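Twitching motility protein PilT (Aquifex aeolicus, PDB 2EYU) is thought to power retraction of the type IV pilus as an ATP-driven motor, of which this chain is the C-terminal P-loop NTPase domain. Local coordinates at residues D15-L20 with G164-R169; G128-N133 with H140-I145; N188-N193 with Y204-S209. The protein carries 1 engineered substitution. One frame throughout, in Å; residues are numbered along the deposited sequence.

In the fold
Interactions 1 and 2 both pack onto the central sheet: strand 162-171 in interaction 1 and strand 125-130 in interaction 2 flank strand 26-31. The centre of interaction 1 lies about 6 Å from the centre of the chain, and its four touching residues are all buried and apolar in their contact. Interaction 2, its centre about 10 Å from that of the chain, has a buried aliphatic part and an exposed arginine at its margin. The two touch: Asn133 OD1 is hydrogen-bonded to Arg169 NH2, and Asn133 O more weakly to Ser167 OG. Interaction 3, centred about 17 Å from the chain centre and partly buried, joins two later helices by a small apolar contact, touching neither other.

Interaction 1 (D15-L20 with G164-R169); sequences DKVLEL and GIISQR
Val17 and Ile166 point their side chains at each other and meet tip to tip, methyl against methyl. The pair is close: Val17 CG1 lies 3.3 Å from Ile166 CD1, tighter than ordinary van der Waals contact between carbons. The second branch of the valine stands farther back, with Val17 CG2 4.0 Å from the same Ile166 CD1, so one isoleucine methyl faces the fork of the valine unevenly. Ile166 reaches this far because its outer chain is extended, CD1 lying opposite CA about the CB-CG1 bond (chi2 -167°). Beside this pair, Leu20 approaches backbone instead of a side chain: Leu20 CD2 is 4.2 Å from Gly164 CA, a contact that the bare glycine permits. Gly164 and Ile166 thus present two alternate positions of strand 162-171 to the short, weakly bonded helical segment 15-20. Behind them the strand is hydrogen-bonded through its backbone to strand 26-31, which leads into the probable Walker A loop. Met45 of helix 38-52 and Leu184 of strand 179-185 also touch Val17, enclosing its side of the contact. The charged pair of the segment lies away from the contact: Lys16 NZ forms a salt bridge with Glu19 OE1 at 3.4 Å. With only carbon atoms meeting across the two segments, their cohesion is consistent with hydrophobic burial and close fit, not with directional polar bonds.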
ATOM      1  N   ASP A  15     -13.891   0.697  -3.602  1.00 42.52           N
ATOM      2  CA  ASP A  15     -13.871  -0.344  -4.598  1.00 42.55           C
ATOM      3  C   ASP A  15     -12.631  -0.328  -5.479  1.00 25.23           C
ATOM      4  O   ASP A  15     -12.063  -1.389  -5.757  1.00 23.59           O
ATOM      5  CB  ASP A  15     -15.096  -0.237  -5.524  1.00 56.39           C
ATOM      6  CG  ASP A  15     -16.430  -0.150  -4.820  1.00 56.57           C
ATOM      7  OD1 ASP A  15     -17.410   0.310  -5.456  1.00 54.53           O
ATOM      8  OD2 ASP A  15     -16.526  -0.537  -3.635  1.00 45.84           O
ATOM      9  N   LYS A  16     -12.170   0.816  -5.962  1.00 32.13           N
ATOM     10  CA  LYS A  16     -11.054   0.754  -6.903  1.00 35.20           C
ATOM     11  C   LYS A  16      -9.787   0.144  -6.301  1.00 31.86           C
ATOM     12  O   LYS A  16      -8.911  -0.274  -7.063  1.00 37.11           O
ATOM     13  CB  LYS A  16     -10.737   2.154  -7.456  1.00 26.97           C
ATOM     14  CG  LYS A  16      -9.257   2.482  -7.409  1.00 34.98           C
ATOM     15  CD  LYS A  16      -8.948   3.735  -8.225  1.00 50.84           C
ATOM     16  CE  LYS A  16      -8.254   3.388  -9.537  1.00 46.65           C
ATOM     17  NZ  LYS A  16      -9.033   2.381 -10.327  1.00 26.64           N
ATOM     18  N   VAL A  17      -9.655   0.086  -4.983  1.00 31.01           N
ATOM     19  CA  VAL A  17      -8.459  -0.508  -4.373  1.00 23.13           C
ATOM     20  C   VAL A  17      -8.423  -2.003  -4.641  1.00 22.73           C
ATOM     21  O   VAL A  17      -7.392  -2.623  -4.910  1.00 35.19           O
ATOM     22  CB  VAL A  17      -8.422  -0.246  -2.860  1.00 27.40           C
ATOM     23  CG1 VAL A  17      -7.404  -1.149  -2.189  1.00 27.47           C
ATOM     24  CG2 VAL A  17      -8.114   1.215  -2.561  1.00 29.27           C
ATOM     25  N   LEU A  18      -9.589  -2.632  -4.540  1.00 20.83           N
ATOM     26  CA  LEU A  18      -9.720  -4.056  -4.856  1.00 17.85           C
ATOM     27  C   LEU A  18      -9.524  -4.350  -6.335  1.00 25.26           C
ATOM     28  O   LEU A  18      -9.180  -5.455  -6.780  1.00 39.18           O
ATOM     29  CB  LEU A  18     -11.112  -4.508  -4.394  1.00 21.21           C
ATOM     30  CG  LEU A  18     -11.299  -5.909  -3.823  1.00 24.24           C
ATOM     31  CD1 LEU A  18     -10.261  -6.258  -2.772  1.00 21.00           C
ATOM     32  CD2 LEU A  18     -12.706  -6.046  -3.242  1.00 25.67           C
ATOM     33  N   GLU A  19      -9.723  -3.383  -7.228  1.00 26.86           N
ATOM     34  CA  GLU A  19      -9.468  -3.681  -8.645  1.00 17.10           C
ATOM     35  C   GLU A  19      -7.999  -3.965  -8.902  1.00 20.11           C
ATOM     36  O   GLU A  19      -7.603  -4.598  -9.880  1.00 28.01           O
ATOM     37  CB  GLU A  19      -9.862  -2.466  -9.473  1.00 30.22           C
ATOM     38  CG  GLU A  19     -11.322  -2.353  -9.872  1.00 20.74           C
ATOM     39  CD  GLU A  19     -11.524  -0.979 -10.510  1.00 20.88           C
ATOM     40  OE1 GLU A  19     -10.551  -0.519 -11.149  1.00 39.06           O
ATOM     41  OE2 GLU A  19     -12.616  -0.403 -10.349  1.00 29.34           O
ATOM     42  N   LEU A  20      -7.192  -3.430  -7.981  1.00 19.17           N
ATOM     43  CA  LEU A  20      -5.749  -3.590  -8.009  1.00 29.97           C
ATOM     44  C   LEU A  20      -5.397  -5.066  -7.963  1.00 23.31           C
ATOM     45  O   LEU A  20      -4.465  -5.577  -8.577  1.00 19.89           O
ATOM     46  CB  LEU A  20      -5.076  -2.871  -6.836  1.00 30.62           C
ATOM     47  CG  LEU A  20      -4.920  -1.348  -6.921  1.00 24.44           C
ATOM     48  CD1 LEU A  20      -6.168  -0.671  -7.437  1.00 47.68           C
ATOM     49  CD2 LEU A  20      -4.527  -0.797  -5.552  1.00 30.58           C
ATOM     50  N   GLY A 164      -0.229   0.846  -6.997  1.00 12.13           N
ATOM     51  CA  GLY A 164      -1.118   1.609  -6.086  1.00  9.52           C
ATOM     52  C   GLY A 164      -0.410   1.751  -4.752  1.00 13.49           C
ATOM     53  O   GLY A 164       0.341   0.867  -4.328  1.00 12.46           O
ATOM     54  N   ILE A 165      -0.662   2.846  -4.043  1.00 24.53           N
ATOM     55  CA  ILE A 165      -0.166   2.798  -2.660  1.00 26.54           C
ATOM     56  C   ILE A 165      -1.278   3.375  -1.770  1.00 25.24           C
ATOM     57  O   ILE A 165      -1.821   4.404  -2.146  1.00 18.02           O
ATOM     58  CB  ILE A 165       1.170   3.499  -2.405  1.00 26.54           C
ATOM     59  CG1 ILE A 165       1.027   4.733  -1.514  1.00 33.25           C
ATOM     60  CG2 ILE A 165       1.926   3.819  -3.687  1.00 14.89           C
ATOM     61  CD1 ILE A 165       1.427   4.482  -0.082  1.00 35.31           C
ATOM     62  N   ILE A 166      -1.556   2.653  -0.687  1.00 14.61           N
ATOM     63  CA  ILE A 166      -2.544   3.030   0.306  1.00 13.24           C
ATOM     64  C   ILE A 166      -1.848   3.414   1.610  1.00 13.15           C
ATOM     65  O   ILE A 166      -1.127   2.545   2.113  1.00 24.58           O
ATOM     66  CB  ILE A 166      -3.465   1.835   0.637  1.00 20.43           C
ATOM     67  CG1 ILE A 166      -3.948   1.036  -0.577  1.00 40.51           C
ATOM     68  CG2 ILE A 166      -4.644   2.301   1.488  1.00 36.61           C
ATOM     69  CD1 ILE A 166      -5.071   0.088  -0.218  1.00 38.90           C
ATOM     70  N   SER A 167      -2.062   4.620   2.100  1.00 16.02           N
ATOM     71  CA  SER A 167      -1.544   5.086   3.383  1.00 16.43           C
ATOM     72  C   SER A 167      -2.679   5.032   4.405  1.00 23.44           C
ATOM     73  O   SER A 167      -3.658   5.737   4.214  1.00 23.64           O
ATOM     74  CB  SER A 167      -1.026   6.509   3.261  1.00 25.30           C
ATOM     75  OG  SER A 167       0.383   6.581   3.245  1.00 36.84           O
ATOM     76  N   GLN A 168      -2.633   4.232   5.469  1.00 26.97           N
ATOM     77  CA  GLN A 168      -3.807   4.107   6.332  1.00 16.11           C
ATOM     78  C   GLN A 168      -3.562   4.624   7.745  1.00 21.73           C
ATOM     79  O   GLN A 168      -2.449   4.572   8.234  1.00 16.41           O
ATOM     80  CB  GLN A 168      -4.253   2.652   6.484  1.00 22.94           C
ATOM     81  CG  GLN A 168      -5.039   2.031   5.339  1.00 37.22           C
ATOM     82  CD  GLN A 168      -4.922   0.504   5.387  1.00 11.94           C
ATOM     83  OE1 GLN A 168      -5.103  -0.045   6.479  1.00 35.20           O
ATOM     84  NE2 GLN A 168      -4.576  -0.113   4.278  1.00 44.50           N
ATOM     85  N   ARG A 169      -4.647   5.070   8.365  1.00 27.86           N
ATOM     86  CA  ARG A 169      -4.681   5.322   9.796  1.00 27.48           C
ATOM     87  C   ARG A 169      -6.073   4.935  10.308  1.00 24.55           C
ATOM     88  O   ARG A 169      -7.066   5.122   9.601  1.00 20.83           O
ATOM     89  CB  ARG A 169      -4.363   6.769  10.133  1.00 31.44           C
ATOM     90  CG  ARG A 169      -3.868   6.970  11.560  1.00 39.28           C
ATOM     91  CD  ARG A 169      -3.503   8.428  11.800  1.00 43.78           C
ATOM     92  NE  ARG A 169      -2.092   8.676  11.508  1.00 47.55           N
ATOM     93  CZ  ARG A 169      -1.274   9.378  12.282  1.00 44.34           C
ATOM     94  NH1 ARG A 169      -1.717   9.917  13.411  1.00 62.47           N
ATOM     95  NH2 ARG A 169      -0.010   9.541  11.923  1.00 53.29           N
TER

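Interaction 2 (G128-N133 with H140-I145); sequences GTLHTN and HRIVDI
Arg141 is the first residue of its helical segment to meet 128-133, and it does so along much of its length. Near the backbone, Arg141 CG lies 3.8 Å from Leu130 CD2, the two side chains running past each other in opposite senses. Farther out the arginine chain bends twice (chi2 103°, chi3 50°), which turns one face of its guanidinium to the Thr132 methyl. Thr132 CG2 is 3.4 Å from Arg141 NH2 and 3.5 Å from Arg141 NE, so the methyl lies over the NE-CZ-NH2 side of the group instead of touching one nitrogen alone. The contact is van der Waals in kind, as the threonine offers carbon here, while its OG1 is hydrogen-bonded to Thr138 OG1 in the intervening helical turn. Ile142 comes next. Its CD1 is folded back about the CB-CG1 bond (chi2 -51°) and approaches Leu130 CD2 at 3.7 Å, the side chains crossing at about a right angle. The one methyl Leu130 CD2 therefore touches both Arg141 and Ile142, from directions about a right angle apart. The sequence of 128-133, with His131 following Leu130 and its side chain touching Lys38 of the probable Walker A motif, is consistent with the His box of secretion ATPases. In the fold, the contact lays helix 135-144 against strand 125-130 and the residues that follow; Leu130 also packs on Leu29 and Thr31 of the adjacent strand 26-31, and Ile142 on Leu158 of helix 151-161.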
ATOM      1  N   GLY A 128       3.599  -5.146  -0.603  1.00 17.76           N
ATOM      2  CA  GLY A 128       4.542  -4.923   0.470  1.00 21.21           C
ATOM      3  C   GLY A 128       3.990  -3.924   1.465  1.00 21.86           C
ATOM      4  O   GLY A 128       2.995  -3.246   1.218  1.00 24.22           O
ATOM      5  N   THR A 129       4.627  -3.821   2.633  1.00 30.81           N
ATOM      6  CA  THR A 129       4.234  -2.805   3.585  1.00 19.60           C
ATOM      7  C   THR A 129       5.465  -1.994   3.992  1.00 18.52           C
ATOM      8  O   THR A 129       6.585  -2.513   4.022  1.00 22.53           O
ATOM      9  CB  THR A 129       3.609  -3.291   4.912  1.00 38.03           C
ATOM     10  OG1 THR A 129       4.551  -4.162   5.561  1.00 38.84           O
ATOM     11  CG2 THR A 129       2.330  -4.074   4.708  1.00 24.62           C
ATOM     12  N   LEU A 130       5.192  -0.736   4.299  1.00 21.88           N
ATOM     13  CA  LEU A 130       6.186   0.150   4.897  1.00 28.23           C
ATOM     14  C   LEU A 130       5.502   0.931   6.028  1.00 32.78           C
ATOM     15  O   LEU A 130       4.262   0.987   6.070  1.00 23.85           O
ATOM     16  CB  LEU A 130       6.753   1.146   3.915  1.00 25.72           C
ATOM     17  CG  LEU A 130       7.200   0.785   2.510  1.00 35.84           C
ATOM     18  CD1 LEU A 130       6.051   0.853   1.516  1.00 34.60           C
ATOM     19  CD2 LEU A 130       8.317   1.727   2.071  1.00 25.77           C
ATOM     20  N   HIS A 131       6.301   1.533   6.889  1.00 25.97           N
ATOM     21  CA  HIS A 131       5.784   2.348   7.990  1.00 18.99           C
ATOM     22  C   HIS A 131       5.697   3.829   7.688  1.00 33.10           C
ATOM     23  O   HIS A 131       5.497   4.677   8.578  1.00 30.64           O
ATOM     24  CB  HIS A 131       6.681   2.136   9.224  1.00 24.38           C
ATOM     25  CG  HIS A 131       6.266   0.924  10.008  1.00 24.05           C
ATOM     26  ND1 HIS A 131       7.150  -0.077  10.347  1.00 41.87           N
ATOM     27  CD2 HIS A 131       5.082   0.556  10.544  1.00 37.28           C
ATOM     28  CE1 HIS A 131       6.526  -1.010  11.040  1.00 40.86           C
ATOM     29  NE2 HIS A 131       5.265  -0.656  11.176  1.00 35.50           N
ATOM     30  N   THR A 132       5.825   4.202   6.421  1.00 31.68           N
ATOM     31  CA  THR A 132       5.681   5.609   6.028  1.00 23.15           C
ATOM     32  C   THR A 132       4.251   6.077   6.161  1.00 23.73           C
ATOM     33  O   THR A 132       3.305   5.283   6.110  1.00 34.90           O
ATOM     34  CB  THR A 132       6.140   5.803   4.569  1.00 35.35           C
ATOM     35  OG1 THR A 132       5.451   4.833   3.768  1.00 24.46           O
ATOM     36  CG2 THR A 132       7.625   5.528   4.414  1.00 19.20           C
ATOM     37  N   ASN A 133       4.070   7.387   6.334  1.00 22.20           N
ATOM     38  CA  ASN A 133       2.735   7.887   6.651  1.00 24.40           C
ATOM     39  C   ASN A 133       1.968   8.386   5.441  1.00 32.18           C
ATOM     40  O   ASN A 133       0.751   8.532   5.552  1.00 33.89           O
ATOM     41  CB  ASN A 133       2.851   9.010   7.696  1.00 40.84           C
ATOM     42  CG  ASN A 133       2.476   8.483   9.075  1.00 52.50           C
ATOM     43  OD1 ASN A 133       2.025   9.221   9.946  1.00 77.17           O
ATOM     44  ND2 ASN A 133       2.668   7.178   9.251  1.00 43.00           N
ATOM     45  N   HIS A 140       9.653   8.392  -1.517  1.00 21.06           N
ATOM     46  CA  HIS A 140      10.985   8.815  -1.096  1.00 20.50           C
ATOM     47  C   HIS A 140      11.735   7.762  -0.308  1.00 23.48           C
ATOM     48  O   HIS A 140      12.957   7.581  -0.413  1.00 19.41           O
ATOM     49  CB  HIS A 140      10.789  10.064  -0.227  1.00 30.34           C
ATOM     50  CG  HIS A 140      10.510  11.301  -1.024  1.00 34.36           C
ATOM     51  ND1 HIS A 140      11.299  11.715  -2.074  1.00 40.80           N
ATOM     52  CD2 HIS A 140       9.536  12.224  -0.910  1.00 37.40           C
ATOM     53  CE1 HIS A 140      10.820  12.836  -2.578  1.00 36.02           C
ATOM     54  NE2 HIS A 140       9.738  13.163  -1.886  1.00 27.23           N
ATOM     55  N   ARG A 141      11.032   7.016   0.548  1.00 20.61           N
ATOM     56  CA  ARG A 141      11.706   5.951   1.283  1.00 19.74           C
ATOM     57  C   ARG A 141      12.196   4.873   0.332  1.00 23.37           C
ATOM     58  O   ARG A 141      13.311   4.355   0.426  1.00 25.08           O
ATOM     59  CB  ARG A 141      10.767   5.332   2.320  1.00 32.45           C
ATOM     60  CG  ARG A 141      11.260   4.023   2.911  1.00 26.96           C
ATOM     61  CD  ARG A 141      11.833   4.163   4.301  1.00 36.90           C
ATOM     62  NE  ARG A 141      11.005   4.873   5.250  1.00 44.01           N
ATOM     63  CZ  ARG A 141      10.419   4.427   6.352  1.00 44.06           C
ATOM     64  NH1 ARG A 141      10.531   3.167   6.737  1.00 31.45           N
ATOM     65  NH2 ARG A 141       9.691   5.257   7.094  1.00 32.51           N
ATOM     66  N   ILE A 142      11.326   4.524  -0.619  1.00 20.72           N
ATOM     67  CA  ILE A 142      11.693   3.475  -1.565  1.00 28.14           C
ATOM     68  C   ILE A 142      12.919   3.924  -2.353  1.00 28.09           C
ATOM     69  O   ILE A 142      13.898   3.191  -2.433  1.00 42.96           O
ATOM     70  CB  ILE A 142      10.552   3.106  -2.519  1.00 25.61           C
ATOM     71  CG1 ILE A 142       9.435   2.293  -1.856  1.00 30.42           C
ATOM     72  CG2 ILE A 142      11.108   2.359  -3.731  1.00 17.79           C
ATOM     73  CD1 ILE A 142      10.012   1.092  -1.119  1.00 20.31           C
ATOM     74  N   VAL A 143      12.883   5.130  -2.919  1.00 17.45           N
ATOM     75  CA  VAL A 143      14.004   5.541  -3.756  1.00 21.20           C
ATOM     76  C   VAL A 143      15.272   5.828  -2.964  1.00 29.57           C
ATOM     77  O   VAL A 143      16.370   5.409  -3.341  1.00 30.26           O
ATOM     78  CB  VAL A 143      13.609   6.808  -4.548  1.00 25.30           C
ATOM     79  CG1 VAL A 143      14.842   7.416  -5.205  1.00 31.94           C
ATOM     80  CG2 VAL A 143      12.528   6.448  -5.549  1.00 24.03           C
ATOM     81  N   ASP A 144      15.127   6.570  -1.872  1.00 22.66           N
ATOM     82  CA  ASP A 144      16.233   7.124  -1.105  1.00 30.35           C
ATOM     83  C   ASP A 144      17.060   6.052  -0.429  1.00 22.09           C
ATOM     84  O   ASP A 144      18.200   6.184  -0.003  1.00 27.98           O
ATOM     85  CB  ASP A 144      15.701   8.081  -0.023  1.00 32.36           C
ATOM     86  CG  ASP A 144      15.710   9.531  -0.459  1.00 39.33           C
ATOM     87  OD1 ASP A 144      14.789   9.918  -1.208  1.00 41.00           O
ATOM     88  OD2 ASP A 144      16.630  10.262  -0.035  1.00 47.66           O
ATOM     89  N   ILE A 145      16.447   4.867  -0.287  1.00 15.87           N
ATOM     90  CA  ILE A 145      17.274   3.856   0.395  1.00 25.46           C
ATOM     91  C   ILE A 145      18.406   3.442  -0.532  1.00 31.72           C
ATOM     92  O   ILE A 145      19.404   2.924  -0.051  1.00 26.52           O
ATOM     93  CB  ILE A 145      16.403   2.686   0.840  1.00 30.21           C
ATOM     94  CG1 ILE A 145      15.692   1.957  -0.296  1.00 33.34           C
ATOM     95  CG2 ILE A 145      15.395   3.177   1.878  1.00 38.67           C
ATOM     96  CD1 ILE A 145      14.214   1.750  -0.054  1.00 63.85           C
TER

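Interaction 3 (N188-N193 with Y204-S209); sequences NTAIRN and YSLMQS
Leu206 carries the apolar contact from the later helix, laying one methyl against two neighbouring residues of the earlier one. Its CD2 lies 3.9 Å from Ala190 CB and 4.1 Å from Ile191 CG2, both ordinary van der Waals separations; the Ile191 and Leu206 side chains meet at a slant. The small alanine thus meets the same leucine branch as the larger isoleucine. Between the two segments the contact is carbon to carbon; the polar bonds lie within a segment or lead elsewhere. Asn188 occupies the N-cap of helix 189-197, where its OD1 accepts from Ile191 N at 3.1 Å in a nearly straight bond (177°), although crowding in the model makes the place of that oxygen less certain. In the later helix Tyr204 O receives the backbone N-H of Gln208. Outside bonds tie each helix to other parts of the chain: Arg192 reaches the carbonyl oxygens of Ser159 and Leu162, and Tyr204 OH is hydrogen-bonded to Glu246. Ile191 and Met207, a selenomethionine, also both pack on Leu185 and Met216, so both helices pack on strands 179-185 and 216-217. Across the helices themselves, carbon-only contact at one leucine methyl implies a small, nondirectional hydrophobic join.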
ATOM      1  N   ASN A 188      -1.977   7.099 -12.850  1.00 37.09           N
ATOM      2  CA  ASN A 188      -2.614   7.152 -14.159  1.00 42.74           C
ATOM      3  C   ASN A 188      -1.522   7.679 -15.086  1.00 47.56           C
ATOM      4  O   ASN A 188      -0.401   7.869 -14.590  1.00 25.88           O
ATOM      5  CB  ASN A 188      -3.868   8.008 -14.159  1.00 42.93           C
ATOM      6  CG  ASN A 188      -3.608   9.453 -13.775  1.00 40.27           C
ATOM      7  OD1 ASN A 188      -2.461   9.874 -13.625  1.00 62.79           O
ATOM      8  ND2 ASN A 188      -4.660  10.236 -13.613  1.00 29.68           N
ATOM      9  N   THR A 189      -1.775   7.905 -16.362  1.00 44.22           N
ATOM     10  CA  THR A 189      -0.660   8.274 -17.235  1.00 38.25           C
ATOM     11  C   THR A 189       0.063   9.536 -16.774  1.00 31.14           C
ATOM     12  O   THR A 189       1.290   9.606 -16.884  1.00 36.76           O
ATOM     13  CB  THR A 189      -1.153   8.472 -18.683  1.00 44.69           C
ATOM     14  OG1 THR A 189      -1.109   7.222 -19.375  1.00 63.68           O
ATOM     15  CG2 THR A 189      -0.224   9.439 -19.404  1.00 46.03           C
ATOM     16  N   ALA A 190      -0.671  10.505 -16.257  1.00 22.90           N
ATOM     17  CA  ALA A 190      -0.155  11.805 -15.853  1.00 20.17           C
ATOM     18  C   ALA A 190       0.780  11.737 -14.653  1.00 21.63           C
ATOM     19  O   ALA A 190       1.853  12.333 -14.745  1.00 21.78           O
ATOM     20  CB  ALA A 190      -1.303  12.751 -15.535  1.00 23.10           C
ATOM     21  N   ILE A 191       0.379  11.052 -13.580  1.00 29.72           N
ATOM     22  CA  ILE A 191       1.253  10.881 -12.411  1.00 29.70           C
ATOM     23  C   ILE A 191       2.398   9.936 -12.746  1.00 23.52           C
ATOM     24  O   ILE A 191       3.491  10.091 -12.231  1.00 25.53           O
ATOM     25  CB  ILE A 191       0.487  10.371 -11.187  1.00 44.26           C
ATOM     26  CG1 ILE A 191      -0.689   9.450 -11.505  1.00 56.54           C
ATOM     27  CG2 ILE A 191      -0.053  11.512 -10.321  1.00 35.18           C
ATOM     28  CD1 ILE A 191      -1.966   9.910 -10.813  1.00 57.89           C
ATOM     29  N   ARG A 192       2.216   8.949 -13.621  1.00 24.38           N
ATOM     30  CA  ARG A 192       3.360   8.130 -14.048  1.00 19.01           C
ATOM     31  C   ARG A 192       4.456   9.005 -14.610  1.00 20.61           C
ATOM     32  O   ARG A 192       5.602   8.956 -14.210  1.00 23.33           O
ATOM     33  CB  ARG A 192       2.888   7.121 -15.083  1.00 25.95           C
ATOM     34  CG  ARG A 192       1.869   6.167 -14.484  1.00 30.26           C
ATOM     35  CD  ARG A 192       1.939   4.809 -15.183  1.00 34.70           C
ATOM     36  NE  ARG A 192       2.526   3.831 -14.299  1.00 46.72           N
ATOM     37  CZ  ARG A 192       1.993   2.949 -13.481  1.00 29.11           C
ATOM     38  NH1 ARG A 192       0.697   2.787 -13.323  1.00 38.12           N
ATOM     39  NH2 ARG A 192       2.850   2.196 -12.802  1.00 29.96           N
ATOM     40  N   ASN A 193       4.061   9.856 -15.554  1.00 26.10           N
ATOM     41  CA  ASN A 193       4.981  10.840 -16.113  1.00 25.14           C
ATOM     42  C   ASN A 193       5.643  11.691 -15.045  1.00 31.57           C
ATOM     43  O   ASN A 193       6.867  11.836 -14.953  1.00 26.87           O
ATOM     44  CB  ASN A 193       4.158  11.722 -17.070  1.00 21.46           C
ATOM     45  CG  ASN A 193       4.869  13.042 -17.315  1.00 38.04           C
ATOM     46  OD1 ASN A 193       5.701  13.125 -18.215  1.00 61.75           O
ATOM     47  ND2 ASN A 193       4.560  14.063 -16.518  1.00 42.88           N
ATOM     48  N   TYR A 204       1.236  15.437  -5.900  1.00 24.48           N
ATOM     49  CA  TYR A 204       0.339  15.682  -4.762  1.00 25.43           C
ATOM     50  C   TYR A 204      -0.830  16.564  -5.172  1.00 20.33           C
ATOM     51  O   TYR A 204      -1.984  16.243  -4.894  1.00 27.62           O
ATOM     52  CB  TYR A 204       1.075  16.324  -3.584  1.00 36.88           C
ATOM     53  CG  TYR A 204       0.182  16.507  -2.366  1.00 31.20           C
ATOM     54  CD1 TYR A 204      -0.072  15.444  -1.515  1.00 20.96           C
ATOM     55  CD2 TYR A 204      -0.406  17.731  -2.072  1.00 39.13           C
ATOM     56  CE1 TYR A 204      -0.884  15.578  -0.397  1.00 22.64           C
ATOM     57  CE2 TYR A 204      -1.220  17.876  -0.955  1.00 32.89           C
ATOM     58  CZ  TYR A 204      -1.453  16.803  -0.125  1.00 31.08           C
ATOM     59  OH  TYR A 204      -2.264  16.944   0.987  1.00 49.01           O
ATOM     60  N   SER A 205      -0.525  17.667  -5.853  1.00 27.92           N
ATOM     61  CA  SER A 205      -1.580  18.545  -6.355  1.00 28.20           C
ATOM     62  C   SER A 205      -2.552  17.730  -7.193  1.00 23.15           C
ATOM     63  O   SER A 205      -3.773  17.908  -7.174  1.00 34.28           O
ATOM     64  CB  SER A 205      -1.030  19.706  -7.175  1.00 35.30           C
ATOM     65  OG  SER A 205       0.134  20.291  -6.626  1.00 45.52           O
ATOM     66  N   LEU A 206      -2.042  16.774  -7.977  1.00 31.74           N
ATOM     67  CA  LEU A 206      -3.019  15.965  -8.720  1.00 26.80           C
ATOM     68  C   LEU A 206      -3.785  15.037  -7.794  1.00 34.81           C
ATOM     69  O   LEU A 206      -4.838  14.489  -8.123  1.00 32.14           O
ATOM     70  CB  LEU A 206      -2.290  15.148  -9.790  1.00 38.09           C
ATOM     71  CG  LEU A 206      -2.662  15.449 -11.242  1.00 36.60           C
ATOM     72  CD1 LEU A 206      -2.592  16.940 -11.505  1.00 26.31           C
ATOM     73  CD2 LEU A 206      -1.751  14.695 -12.198  1.00 56.95           C
HETATM   74  N   MSE A 207      -3.287  14.767  -6.572  1.00 33.11           N
HETATM   75  CA  MSE A 207      -4.123  13.851  -5.775  1.00 24.69           C
HETATM   76  C   MSE A 207      -5.303  14.642  -5.227  1.00 26.11           C
HETATM   77  O   MSE A 207      -6.359  14.069  -4.989  1.00 39.23           O
HETATM   78  CB  MSE A 207      -3.336  13.220  -4.642  1.00 18.37           C
HETATM   79  CG  MSE A 207      -2.545  11.951  -4.937  1.00 21.32           C
HETATM   80 SE   MSE A 207      -1.086  11.697  -3.678  1.00 45.62          SE
HETATM   81  CE  MSE A 207      -2.227  10.642  -2.500  1.00 21.56           C
ATOM     82  N   GLN A 208      -5.074  15.941  -5.029  1.00 28.07           N
ATOM     83  CA  GLN A 208      -6.120  16.806  -4.484  1.00 43.00           C
ATOM     84  C   GLN A 208      -7.312  16.955  -5.423  1.00 51.10           C
ATOM     85  O   GLN A 208      -8.402  17.349  -4.983  1.00 40.76           O
ATOM     86  CB  GLN A 208      -5.529  18.179  -4.146  1.00 37.67           C
ATOM     87  CG  GLN A 208      -5.140  18.299  -2.682  1.00 55.12           C
ATOM     88  CD  GLN A 208      -3.883  19.109  -2.456  1.00 59.06           C
ATOM     89  OE1 GLN A 208      -3.575  19.493  -1.327  1.00 63.95           O
ATOM     90  NE2 GLN A 208      -3.137  19.370  -3.521  1.00 60.64           N
ATOM     91  N   SER A 209      -7.120  16.636  -6.700  1.00 53.81           N
ATOM     92  CA  SER A 209      -8.142  16.785  -7.725  1.00 61.38           C
ATOM     93  C   SER A 209      -9.081  15.586  -7.783  1.00 65.95           C
ATOM     94  O   SER A 209     -10.292  15.771  -7.918  1.00 87.56           O
ATOM     95  CB  SER A 209      -7.515  16.985  -9.110  1.00 70.20           C
ATOM     96  OG  SER A 209      -8.109  16.107 -10.059  1.00 91.61           O
TER